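Local coordinates for maltose-binding protein MalE1 (Thermotoga maritima, PDB 6DTU) that binds maltotetraose and probably serves, as a periplasmic binding protein of the solute-binding family, to deliver maltose-type sugars to a membrane transporter, at residues A[17-22]-A[292-297]; A[69-74]-A[95-100]; A[266-271]-A[280-285]; A[349-352]-A[357-360]. One frame throughout, in Å; residues are numbered along the deposited sequence.

Contacts 1 and 3 share one body of packing: Leu17 and Ile295 of contact 1 touch Phe266 of contact 3, and helices 275-286 and 289-298 follow each other in the chain. Contact 3 is buried and wholly apolar where a strand meets its helix, whereas contact 1 passes from an apolar inside to a charged outer side. Contact 2 is a surface patch of one tyrosine against a helix end. It meets contact 3, both reaching the same sheet, where Leu74 O lies 2.9 Å from Ala270 N, probably a hydrogen bond. Contact 4 stands apart, its centre about 42 Å from that of contact 3 across the chain's middle, and buries two valines between successive helices.

Contact 1: residues A[17-22]-A[292-297]; sequences LQKLGE and MYRIYL
Leu20, on helix 14-28, divides its two methyl groups between Ile295 and the guanidinium group of Arg294, both on helix 289-298. The short helical segments run roughly antiparallel, at 148°, and their axes come no nearer than 11.0 Å, so side chains alone bridge the gap. The inner half is apolar and buried. Leu20 CD1 meets Ile295 CG1 at 4.0 Å, the two side chains crossing at about a right angle, and Phe285 and Ile286 of helix 275-286 pack against the same leucine. Branched aliphatic residues suit this level, since they fill it without bringing polar atoms along.

The outer half faces solvent in part, yet the guanidinium still lies close on the leucine. The Arg294 chain bends at its third torsion (chi3 62°), and its flat end lies across Leu20 CD2, which sits 3.3 Å from the plane, offset from the middle of the group. Lys19 CG comes to the edge of the same group, in its plane, 3.7 Å from Arg294 NH2. Lys19 NZ stands 4.6 Å from Arg294 NH2, yet Glu23 OE2 forms salt bridges with both and probably offsets their like charges. Replacing Arg294 by alanine takes away the guanidinium, which is likely to leave Glu23 with Lys19 as its remaining mate here and to uncover the outer methyl of Leu20.

Arginine suits this outer side because its flat group can lie on a methyl while its N-H groups reach a carboxylate. With no hydrogen bond between the two segments, the helices are probably held by apolar packing inside and by the Arg294 to Glu23 salt bridge outside.

Contact 2: residues A[69-74]-A[95-100]; sequences LAVNGL and FSYGGK
Tyr97 sends its ring to helix 66-71 with CG anti to the backbone N (chi1 -176°), and Val71 answers with CG1 anti to its own carbonyl carbon (chi1 -55°). These settings bring Val71 CG1 to 3.4 Å from Tyr97 CE2, a close touch, and to 3.7 Å from Tyr97 OH. The methyl approaches the ring obliquely. Farther back along the ring, Ala70 CB lies 4.2 Å from Tyr97 CD2; a side chain this small lets the ring settle close to the helix.

Both backbones turn away just beyond the touching residues. Helix 66-71 ends in a Schellman motif, with Gly73 taking the positive phi and Leu74 N bonding back to Leu69 O at 2.9 Å. Tyr97 opens the type I' turn of a tight beta hairpin, whose two corner positions are filled by Gly98 and Gly99, glycine being the residue most at ease with such positive phi angles. Pro335 touches both Val71 and Tyr97, and Val66 adds a further contact to the ring.

Tyrosine suits this surface site, its ring giving hydrocarbon to the helix while its hydroxyl tolerates water. No hydrogen bond joins the segments; the contact across them is apolar packing, probably helped by the burial of hydrocarbon.

Contact 3: residues A[266-271]-A[280-285]; sequences FMVNAK and EFLTSF
Leu282 points from helix 275-286 at strand 260-268 and fits its forked end against Phe266 and Val268, two residues that project from the same side of the strand. The fork is shared out: CD2 sits on Phe266, while CD1 lies between Val268 CG2 and Phe266 CB. Leu282 CD2 lies 3.6 Å from Phe266 CB and 3.8 Å from Phe266 CG, so the leucine packs at the root of the aromatic side chain, which it crosses obliquely. Toward Val268 the approach is different, for the two side chains run alongside each other, pointing opposite ways, and Val268 CG2 and Leu282 CD1 stand 3.5 Å apart. With CG1 anti to the backbone N (chi1 175°), Val268 turns CG2 to the leucine. Leucine suits a helix position that must reach two neighbours at once; valine, branched at CB, suits a strand. Were Leu282 cut back to an alanine, the lost fork would probably open a gap between the helix and the pair Phe266 and Val268.

The ends of the segments have their own bonds. Asn269 OD1 accepts from Lys271 N at 2.8 Å, the donor tilted 51° out of the carbonyl plane, an Asx turn at Asn269. In the helix, Ser284 N and Ser284 OG grip Glu280 O from opposite faces of its plane.

This is a strand followed by the helix that packs back on it, part of the periplasmic-binding-protein fold. Strand 260-268 lies between strands 58-62 and 100-109, Ile58 also touches Leu282, and helix 14-28 adjoins from beyond.

Contact 4: residues A[349-352]-A[357-360]; sequences NLVV and TVEE
Val351 and Val358 meet without any side-chain ring, amide or carboxylate taking part; the flat group touched is the Thr357-Val358 peptide, whose Thr357 O lies 4.3 Å from Val351 CG2. The motif is a helix-loop-helix: helix 341-352 ends, a five-residue link ending in Thr357 turns the chain, and helix 358-374 begins beside it. The two valines close the base of this bend, where the backbones come near enough for short side chains, the CA atoms of Val351 and Val358 being 6.1 Å apart.

Val351 directs both its methyls to the second helix. CG1, anti to the backbone N (chi1 171°), meets Val358 CG2 at 3.9 Å, while Val351 CG2 lies 4.1 Å from Val358 CA. The side chains cross obliquely, and of the Val358 methyls, CG2 does the touching. Val358 also touches Val193 of helix 187-201, which ties the bend to that helix, on which Val352 also rests through Leu196 and Val200. Compact beta-branched residues suit such a narrow, buried angle: they fill it with few bonds free to turn.

Polar work is left to the outer side. The CB of Thr357 points away from the helix of Val351, and the residue serves as N-cap of helix 358-374, a place suited to a short hydroxyl residue able to take up a first-turn N-H. Thr357 OG1 accepts from Glu360 N at 3.1 Å, with an N-H...O angle of 162°.

Contact 1: residues A[17-22]-A[292-297]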
loop_
_atom_site.group_PDB
_atom_site.type_symbol
_atom_site.label_atom_id
_atom_site.label_comp_id
_atom_site.label_asym_id
_atom_site.label_seq_id
_atom_site.Cartn_x
_atom_site.Cartn_y
_atom_site.Cartn_z
ATOM N N LEU A 17 -14.323 10.334 5.945
ATOM C CA LEU A 17 -15.518 9.512 5.734
ATOM C C LEU A 17 -16.585 9.755 6.796
ATOM O O LEU A 17 -17.786 9.658 6.500
ATOM C CB LEU A 17 -15.142 8.033 5.670
ATOM C CG LEU A 17 -14.331 7.590 4.445
ATOM C CD1 LEU A 17 -13.973 6.107 4.527
ATOM C CD2 LEU A 17 -15.085 7.863 3.184
ATOM N N GLN A 18 -16.179 10.068 8.024
ATOM C CA GLN A 18 -17.146 10.432 9.055
ATOM C C GLN A 18 -17.917 11.670 8.639
ATOM O O GLN A 18 -19.141 11.726 8.766
ATOM C CB GLN A 18 -16.413 10.727 10.369
ATOM C CG GLN A 18 -16.144 9.532 11.291
ATOM C CD GLN A 18 -15.368 9.914 12.573
ATOM O OE1 GLN A 18 -14.640 10.916 12.604
ATOM N NE2 GLN A 18 -15.532 9.114 13.634
ATOM N N LYS A 19 -17.205 12.671 8.137
ATOM C CA LYS A 19 -17.846 13.915 7.751
ATOM C C LYS A 19 -18.782 13.702 6.569
ATOM O O LYS A 19 -19.920 14.191 6.572
ATOM C CB LYS A 19 -16.763 14.940 7.430
ATOM C CG LYS A 19 -17.297 16.300 7.054
ATOM C CD LYS A 19 -17.943 16.996 8.238
ATOM C CE LYS A 19 -18.453 18.401 7.872
ATOM N NZ LYS A 19 -19.688 18.401 7.012
ATOM N N LEU A 20 -18.324 12.962 5.549
ATOM C CA LEU A 20 -19.192 12.661 4.412
ATOM C C LEU A 20 -20.405 11.855 4.851
ATOM O O LEU A 20 -21.521 12.075 4.364
ATOM C CB LEU A 20 -18.421 11.875 3.350
ATOM C CG LEU A 20 -17.244 12.639 2.761
ATOM C CD1 LEU A 20 -16.369 11.771 1.850
ATOM C CD2 LEU A 20 -17.782 13.854 2.020
ATOM N N GLY A 21 -20.217 10.934 5.788
ATOM C CA GLY A 21 -21.345 10.144 6.259
ATOM C C GLY A 21 -22.387 10.978 6.970
ATOM O O GLY A 21 -23.588 10.747 6.809
ATOM N N GLU A 22 -21.938 11.966 7.757
ATOM C CA GLU A 22 -22.857 12.899 8.385
ATOM C C GLU A 22 -23.631 13.683 7.336
ATOM O O GLU A 22 -24.830 13.943 7.499
ATOM C CB GLU A 22 -22.076 13.868 9.272
ATOM C CG GLU A 22 -21.621 13.289 10.590
ATOM C CD GLU A 22 -20.639 14.182 11.340
ATOM O OE1 GLU A 22 -20.119 13.716 12.377
ATOM O OE2 GLU A 22 -20.408 15.344 10.932
ATOM N N MET A 292 -14.337 13.146 -4.214
ATOM C CA MET A 292 -13.039 12.507 -4.404
ATOM C C MET A 292 -11.905 13.469 -4.082
ATOM O O MET A 292 -10.868 13.059 -3.543
ATOM C CB MET A 292 -12.953 11.961 -5.831
ATOM C CG MET A 292 -13.701 10.661 -6.000
ATOM S SD MET A 292 -12.733 9.336 -5.267
ATOM C CE MET A 292 -13.842 7.914 -5.389
ATOM N N TYR A 293 -12.098 14.755 -4.367
ATOM C CA TYR A 293 -11.080 15.737 -4.029
ATOM C C TYR A 293 -11.013 15.956 -2.522
ATOM O O TYR A 293 -9.916 16.047 -1.958
ATOM C CB TYR A 293 -11.339 17.016 -4.828
ATOM C CG TYR A 293 -10.333 18.125 -4.663
ATOM C CD1 TYR A 293 -8.982 17.864 -4.745
ATOM C CD2 TYR A 293 -10.744 19.450 -4.559
ATOM C CE1 TYR A 293 -8.037 18.893 -4.629
ATOM C CE2 TYR A 293 -9.821 20.478 -4.451
ATOM C CZ TYR A 293 -8.480 20.197 -4.490
ATOM O OH TYR A 293 -7.572 21.218 -4.393
ATOM N N ARG A 294 -12.173 15.988 -1.852
ATOM C CA ARG A 294 -12.200 16.078 -0.399
ATOM C C ARG A 294 -11.527 14.875 0.246
ATOM O O ARG A 294 -10.844 15.024 1.260
ATOM C CB ARG A 294 -13.626 16.253 0.106
ATOM C CG ARG A 294 -14.170 17.595 -0.259
ATOM C CD ARG A 294 -15.633 17.697 0.092
ATOM N NE ARG A 294 -15.813 17.556 1.517
ATOM C CZ ARG A 294 -16.980 17.348 2.110
ATOM N NH1 ARG A 294 -18.088 17.257 1.396
ATOM N NH2 ARG A 294 -17.024 17.217 3.429
ATOM N N ILE A 295 -11.714 13.677 -0.324
ATOM C CA ILE A 295 -11.002 12.495 0.158
ATOM C C ILE A 295 -9.497 12.670 0.001
ATOM O O ILE A 295 -8.728 12.383 0.928
ATOM C CB ILE A 295 -11.528 11.204 -0.509
ATOM C CG1 ILE A 295 -12.937 10.877 0.008
ATOM C CG2 ILE A 295 -10.587 10.017 -0.228
ATOM C CD1 ILE A 295 -13.616 9.797 -0.782
ATOM N N TYR A 296 -9.049 13.149 -1.171
ATOM C CA TYR A 296 -7.630 13.466 -1.339
ATOM C C TYR A 296 -7.152 14.443 -0.277
ATOM O O TYR A 296 -6.086 14.264 0.314
ATOM C CB TYR A 296 -7.337 14.042 -2.738
ATOM C CG TYR A 296 -5.976 14.720 -2.778
ATOM C CD1 TYR A 296 -4.820 13.990 -3.022
ATOM C CD2 TYR A 296 -5.849 16.083 -2.530
ATOM C CE1 TYR A 296 -3.571 14.609 -3.035
ATOM C CE2 TYR A 296 -4.645 16.701 -2.568
ATOM C CZ TYR A 296 -3.495 15.970 -2.794
ATOM O OH TYR A 296 -2.273 16.617 -2.780
ATOM N N LEU A 297 -7.900 15.522 -0.060
ATOM C CA LEU A 297 -7.456 16.515 0.919
ATOM C C LEU A 297 -7.347 15.914 2.310
ATOM O O LEU A 297 -6.468 16.307 3.086
ATOM C CB LEU A 297 -8.396 17.721 0.908
ATOM C CG LEU A 297 -8.301 18.530 -0.383
ATOM C CD1 LEU A 297 -9.354 19.616 -0.363
ATOM C CD2 LEU A 297 -6.901 19.124 -0.536
#

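Contact 2: residues A[69-74]-A[95-100]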
loop_
_atom_site.group_PDB
_atom_site.type_symbol
_atom_site.label_atom_id
_atom_site.label_comp_id
_atom_site.label_asym_id
_atom_site.label_seq_id
_atom_site.Cartn_x
_atom_site.Cartn_y
_atom_site.Cartn_z
ATOM N N LEU A 69 -11.444 -12.009 -2.520
ATOM C CA LEU A 69 -12.787 -11.716 -2.041
ATOM C C LEU A 69 -13.854 -12.006 -3.096
ATOM O O LEU A 69 -14.960 -12.435 -2.749
ATOM C CB LEU A 69 -12.862 -10.287 -1.520
ATOM C CG LEU A 69 -11.972 -10.018 -0.312
ATOM C CD1 LEU A 69 -12.077 -8.558 0.098
ATOM C CD2 LEU A 69 -12.269 -10.927 0.883
ATOM N N ALA A 70 -13.541 -11.807 -4.379
ATOM C CA ALA A 70 -14.532 -12.037 -5.429
ATOM C C ALA A 70 -14.799 -13.522 -5.625
ATOM O O ALA A 70 -15.956 -13.937 -5.761
ATOM C CB ALA A 70 -14.072 -11.388 -6.733
ATOM N N VAL A 71 -13.742 -14.339 -5.663
ATOM C CA VAL A 71 -13.938 -15.768 -5.902
ATOM C C VAL A 71 -14.604 -16.435 -4.708
ATOM O O VAL A 71 -15.273 -17.465 -4.864
ATOM C CB VAL A 71 -12.628 -16.483 -6.279
ATOM C CG1 VAL A 71 -11.980 -15.817 -7.472
ATOM C CG2 VAL A 71 -11.698 -16.552 -5.102
ATOM N N ASN A 72 -14.419 -15.889 -3.506
ATOM C CA ASN A 72 -15.109 -16.383 -2.321
ATOM C C ASN A 72 -16.537 -15.857 -2.226
ATOM O O ASN A 72 -17.241 -16.196 -1.267
ATOM C CB ASN A 72 -14.362 -15.981 -1.039
ATOM C CG ASN A 72 -12.955 -16.577 -0.935
ATOM O OD1 ASN A 72 -12.595 -17.514 -1.644
ATOM N ND2 ASN A 72 -12.152 -16.014 -0.032
ATOM N N GLY A 73 -16.964 -15.028 -3.174
ATOM C CA GLY A 73 -18.316 -14.502 -3.179
ATOM C C GLY A 73 -18.612 -13.491 -2.085
ATOM O O GLY A 73 -19.776 -13.332 -1.698
ATOM N N LEU A 74 -17.599 -12.766 -1.607
ATOM C CA LEU A 74 -17.788 -11.886 -0.463
ATOM C C LEU A 74 -17.930 -10.406 -0.803
ATOM O O LEU A 74 -18.418 -9.658 0.040
ATOM C CB LEU A 74 -16.639 -12.038 0.535
ATOM C CG LEU A 74 -16.527 -13.400 1.212
ATOM C CD1 LEU A 74 -15.403 -13.333 2.201
ATOM C CD2 LEU A 74 -17.829 -13.746 1.923
ATOM N N PHE A 95 -9.327 -2.949 -9.721
ATOM C CA PHE A 95 -10.443 -3.398 -8.899
ATOM C C PHE A 95 -11.409 -4.300 -9.649
ATOM O O PHE A 95 -12.533 -4.526 -9.180
ATOM C CB PHE A 95 -11.157 -2.201 -8.284
ATOM C CG PHE A 95 -10.557 -1.811 -6.981
ATOM C CD1 PHE A 95 -10.950 -2.457 -5.824
ATOM C CD2 PHE A 95 -9.594 -0.816 -6.911
ATOM C CE1 PHE A 95 -10.391 -2.135 -4.610
ATOM C CE2 PHE A 95 -8.998 -0.478 -5.686
ATOM C CZ PHE A 95 -9.408 -1.147 -4.527
ATOM N N SER A 96 -10.980 -4.843 -10.777
ATOM C CA SER A 96 -11.793 -5.730 -11.587
ATOM C C SER A 96 -11.236 -7.146 -11.584
ATOM O O SER A 96 -10.024 -7.348 -11.485
ATOM C CB SER A 96 -11.862 -5.193 -13.009
ATOM O OG SER A 96 -12.537 -3.933 -13.008
ATOM N N TYR A 97 -12.135 -8.126 -11.674
ATOM C CA TYR A 97 -11.714 -9.524 -11.690
ATOM C C TYR A 97 -12.793 -10.351 -12.378
ATOM O O TYR A 97 -13.985 -10.139 -12.141
ATOM C CB TYR A 97 -11.479 -10.044 -10.263
ATOM C CG TYR A 97 -10.951 -11.465 -10.220
ATOM C CD1 TYR A 97 -9.586 -11.723 -10.302
ATOM C CD2 TYR A 97 -11.820 -12.550 -10.144
ATOM C CE1 TYR A 97 -9.101 -13.020 -10.276
ATOM C CE2 TYR A 97 -11.346 -13.835 -10.128
ATOM C CZ TYR A 97 -9.999 -14.072 -10.190
ATOM O OH TYR A 97 -9.556 -15.370 -10.175
ATOM N N GLY A 98 -12.365 -11.279 -13.244
ATOM C CA GLY A 98 -13.298 -12.142 -13.958
ATOM C C GLY A 98 -14.339 -11.403 -14.770
ATOM O O GLY A 98 -15.476 -11.877 -14.903
ATOM N N GLY A 99 -13.985 -10.241 -15.314
ATOM C CA GLY A 99 -14.869 -9.460 -16.153
ATOM C C GLY A 99 -15.767 -8.466 -15.449
ATOM O O GLY A 99 -16.516 -7.750 -16.126
ATOM N N LYS A 100 -15.734 -8.389 -14.125
ATOM C CA LYS A 100 -16.630 -7.508 -13.391
ATOM C C LYS A 100 -15.838 -6.548 -12.516
ATOM O O LYS A 100 -14.740 -6.860 -12.065
ATOM C CB LYS A 100 -17.572 -8.310 -12.499
ATOM C CG LYS A 100 -18.463 -9.299 -13.270
ATOM C CD LYS A 100 -19.359 -10.083 -12.333
ATOM C CE LYS A 100 -20.179 -11.105 -13.092
ATOM N NZ LYS A 100 -21.250 -11.701 -12.247
#

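Contact 3: residues A[266-271]-A[280-285]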
loop_
_atom_site.group_PDB
_atom_site.type_symbol
_atom_site.label_atom_id
_atom_site.label_comp_id
_atom_site.label_asym_id
_atom_site.label_seq_id
_atom_site.Cartn_x
_atom_site.Cartn_y
_atom_site.Cartn_z
ATOM N N PHE A 266 -13.138 1.415 -2.533
ATOM C CA PHE A 266 -14.295 1.058 -1.728
ATOM C C PHE A 266 -14.928 -0.197 -2.314
ATOM O O PHE A 266 -15.284 -0.222 -3.498
ATOM C CB PHE A 266 -15.320 2.196 -1.771
ATOM C CG PHE A 266 -14.834 3.505 -1.181
ATOM C CD1 PHE A 266 -15.168 3.849 0.132
ATOM C CD2 PHE A 266 -14.064 4.399 -1.928
ATOM C CE1 PHE A 266 -14.725 5.067 0.709
ATOM C CE2 PHE A 266 -13.608 5.615 -1.354
ATOM C CZ PHE A 266 -13.944 5.943 -0.037
ATOM N N MET A 267 -15.115 -1.215 -1.473
ATOM C CA MET A 267 -15.714 -2.481 -1.875
ATOM C C MET A 267 -16.977 -2.719 -1.063
ATOM O O MET A 267 -17.061 -2.301 0.085
ATOM C CB MET A 267 -14.747 -3.614 -1.648
ATOM C CG MET A 267 -13.594 -3.557 -2.618
ATOM S SD MET A 267 -12.130 -4.412 -2.034
ATOM C CE MET A 267 -11.418 -3.210 -0.903
ATOM N N VAL A 268 -17.961 -3.396 -1.659
ATOM C CA VAL A 268 -19.274 -3.615 -1.056
ATOM C C VAL A 268 -19.399 -5.078 -0.635
ATOM O O VAL A 268 -19.042 -5.983 -1.394
ATOM C CB VAL A 268 -20.408 -3.217 -2.020
ATOM C CG1 VAL A 268 -21.779 -3.573 -1.418
ATOM C CG2 VAL A 268 -20.328 -1.734 -2.330
ATOM N N ASN A 269 -19.900 -5.300 0.581
ATOM C CA ASN A 269 -20.101 -6.646 1.114
ATOM C C ASN A 269 -21.261 -7.318 0.381
ATOM O O ASN A 269 -22.413 -6.887 0.507
ATOM C CB ASN A 269 -20.454 -6.496 2.588
ATOM C CG ASN A 269 -20.640 -7.821 3.322
ATOM O OD1 ASN A 269 -20.614 -8.905 2.746
ATOM N ND2 ASN A 269 -20.832 -7.721 4.625
ATOM N N ALA A 270 -20.969 -8.414 -0.340
ATOM C CA ALA A 270 -22.010 -9.131 -1.070
ATOM C C ALA A 270 -23.000 -9.825 -0.145
ATOM O O ALA A 270 -24.092 -10.206 -0.602
ATOM C CB ALA A 270 -21.403 -10.151 -2.032
ATOM N N LYS A 271 -22.658 -9.991 1.126
ATOM C CA LYS A 271 -23.572 -10.620 2.063
ATOM C C LYS A 271 -24.439 -9.605 2.784
ATOM O O LYS A 271 -25.313 -10.000 3.552
ATOM C CB LYS A 271 -22.823 -11.481 3.079
ATOM C CG LYS A 271 -21.836 -12.489 2.459
ATOM C CD LYS A 271 -22.499 -13.413 1.465
ATOM C CE LYS A 271 -21.493 -14.415 0.911
ATOM N NZ LYS A 271 -22.093 -15.223 -0.194
ATOM N N GLU A 280 -25.276 2.618 -4.033
ATOM C CA GLU A 280 -25.790 3.958 -4.315
ATOM C C GLU A 280 -24.950 5.033 -3.640
ATOM O O GLU A 280 -24.646 6.071 -4.234
ATOM C CB GLU A 280 -27.246 4.078 -3.859
ATOM C CG GLU A 280 -27.841 5.510 -3.989
ATOM C CD GLU A 280 -28.156 5.932 -5.430
ATOM O OE1 GLU A 280 -28.095 5.087 -6.357
ATOM O OE2 GLU A 280 -28.475 7.127 -5.639
ATOM N N PHE A 281 -24.632 4.832 -2.370
ATOM C CA PHE A 281 -23.749 5.738 -1.646
ATOM C C PHE A 281 -22.406 5.915 -2.362
ATOM O O PHE A 281 -21.907 7.039 -2.505
ATOM C CB PHE A 281 -23.592 5.172 -0.244
ATOM C CG PHE A 281 -22.611 5.876 0.603
ATOM C CD1 PHE A 281 -22.938 7.046 1.235
ATOM C CD2 PHE A 281 -21.363 5.342 0.803
ATOM C CE1 PHE A 281 -22.026 7.677 2.057
ATOM C CE2 PHE A 281 -20.440 5.976 1.600
ATOM C CZ PHE A 281 -20.768 7.132 2.229
ATOM N N LEU A 282 -21.829 4.818 -2.853
ATOM C CA LEU A 282 -20.525 4.912 -3.502
ATOM C C LEU A 282 -20.621 5.616 -4.847
ATOM O O LEU A 282 -19.792 6.479 -5.153
ATOM C CB LEU A 282 -19.915 3.523 -3.676
ATOM C CG LEU A 282 -19.566 2.842 -2.349
ATOM C CD1 LEU A 282 -18.943 1.501 -2.701
ATOM C CD2 LEU A 282 -18.614 3.673 -1.510
ATOM N N THR A 283 -21.601 5.243 -5.676
ATOM C CA THR A 283 -21.639 5.776 -7.044
ATOM C C THR A 283 -22.213 7.185 -7.117
ATOM O O THR A 283 -21.791 7.981 -7.965
ATOM C CB THR A 283 -22.426 4.848 -7.977
ATOM O OG1 THR A 283 -23.790 4.778 -7.528
ATOM C CG2 THR A 283 -21.779 3.457 -8.016
ATOM N N SER A 284 -23.212 7.495 -6.299
ATOM C CA SER A 284 -23.914 8.766 -6.438
ATOM C C SER A 284 -23.292 9.883 -5.618
ATOM O O SER A 284 -23.635 11.054 -5.833
ATOM C CB SER A 284 -25.372 8.613 -5.993
ATOM O OG SER A 284 -25.457 8.604 -4.565
ATOM N N PHE A 285 -22.420 9.545 -4.669
ATOM C CA PHE A 285 -21.895 10.509 -3.707
ATOM C C PHE A 285 -20.379 10.396 -3.613
ATOM O O PHE A 285 -19.669 11.351 -3.927
ATOM C CB PHE A 285 -22.550 10.292 -2.328
ATOM C CG PHE A 285 -22.035 11.202 -1.226
ATOM C CD1 PHE A 285 -21.852 12.568 -1.444
ATOM C CD2 PHE A 285 -21.816 10.706 0.055
ATOM C CE1 PHE A 285 -21.398 13.404 -0.435
ATOM C CE2 PHE A 285 -21.374 11.552 1.080
ATOM C CZ PHE A 285 -21.188 12.904 0.834
#

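Contact 4: residues A[349-352]-A[357-360]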
loop_
_atom_site.group_PDB
_atom_site.type_symbol
_atom_site.label_atom_id
_atom_site.label_comp_id
_atom_site.label_asym_id
_atom_site.label_seq_id
_atom_site.Cartn_x
_atom_site.Cartn_y
_atom_site.Cartn_z
ATOM N N ASN A 349 12.029 -11.943 8.040
ATOM C CA ASN A 349 12.311 -11.963 9.474
ATOM C C ASN A 349 13.538 -12.811 9.778
ATOM O O ASN A 349 14.390 -12.417 10.588
ATOM C CB ASN A 349 11.100 -12.470 10.256
ATOM C CG ASN A 349 11.388 -12.611 11.745
ATOM O OD1 ASN A 349 12.010 -13.585 12.172
ATOM N ND2 ASN A 349 10.907 -11.677 12.534
ATOM N N LEU A 350 13.638 -13.984 9.148
ATOM C CA LEU A 350 14.809 -14.831 9.353
ATOM C C LEU A 350 16.080 -14.147 8.893
ATOM O O LEU A 350 17.112 -14.220 9.568
ATOM C CB LEU A 350 14.636 -16.137 8.589
ATOM C CG LEU A 350 13.489 -17.028 9.055
ATOM C CD1 LEU A 350 13.413 -18.260 8.175
ATOM C CD2 LEU A 350 13.752 -17.401 10.508
ATOM N N VAL A 351 16.027 -13.460 7.751
ATOM C CA VAL A 351 17.223 -12.828 7.207
ATOM C C VAL A 351 17.700 -11.702 8.118
ATOM O O VAL A 351 18.882 -11.624 8.471
ATOM C CB VAL A 351 16.969 -12.330 5.774
ATOM C CG1 VAL A 351 18.146 -11.481 5.309
ATOM C CG2 VAL A 351 16.750 -13.507 4.820
ATOM N N VAL A 352 16.796 -10.791 8.492
ATOM C CA VAL A 352 17.248 -9.651 9.280
ATOM C C VAL A 352 17.680 -10.048 10.674
ATOM O O VAL A 352 18.401 -9.290 11.334
ATOM C CB VAL A 352 16.263 -8.463 9.319
ATOM C CG1 VAL A 352 16.007 -7.923 7.931
ATOM C CG2 VAL A 352 14.981 -8.870 10.004
ATOM N N THR A 357 20.541 -18.015 5.667
ATOM C CA THR A 357 21.064 -17.292 4.524
ATOM C C THR A 357 19.905 -16.770 3.688
ATOM O O THR A 357 18.755 -17.201 3.825
ATOM C CB THR A 357 21.932 -18.195 3.648
ATOM O OG1 THR A 357 21.100 -19.160 2.975
ATOM C CG2 THR A 357 22.985 -18.907 4.486
ATOM N N VAL A 358 20.214 -15.799 2.831
ATOM C CA VAL A 358 19.176 -15.247 1.964
ATOM C C VAL A 358 18.626 -16.328 1.047
ATOM O O VAL A 358 17.409 -16.446 0.859
ATOM C CB VAL A 358 19.711 -14.038 1.173
ATOM C CG1 VAL A 358 18.722 -13.624 0.078
ATOM C CG2 VAL A 358 19.980 -12.880 2.110
ATOM N N GLU A 359 19.513 -17.150 0.485
ATOM C CA GLU A 359 19.099 -18.138 -0.502
ATOM C C GLU A 359 18.211 -19.199 0.128
ATOM O O GLU A 359 17.220 -19.627 -0.474
ATOM C CB GLU A 359 20.342 -18.793 -1.106
ATOM C CG GLU A 359 21.208 -17.845 -1.924
ATOM C CD GLU A 359 22.428 -17.289 -1.180
ATOM O OE1 GLU A 359 22.404 -17.116 0.067
ATOM O OE2 GLU A 359 23.418 -17.001 -1.881
ATOM N N GLU A 360 18.561 -19.643 1.337
ATOM C CA GLU A 360 17.743 -20.623 2.037
ATOM C C GLU A 360 16.403 -20.032 2.434
ATOM O O GLU A 360 15.368 -20.695 2.323
ATOM C CB GLU A 360 18.473 -21.111 3.281
ATOM C CG GLU A 360 17.794 -22.290 3.975
ATOM C CD GLU A 360 17.903 -23.608 3.202
ATOM O OE1 GLU A 360 18.550 -23.652 2.126
ATOM O OE2 GLU A 360 17.332 -24.614 3.683
#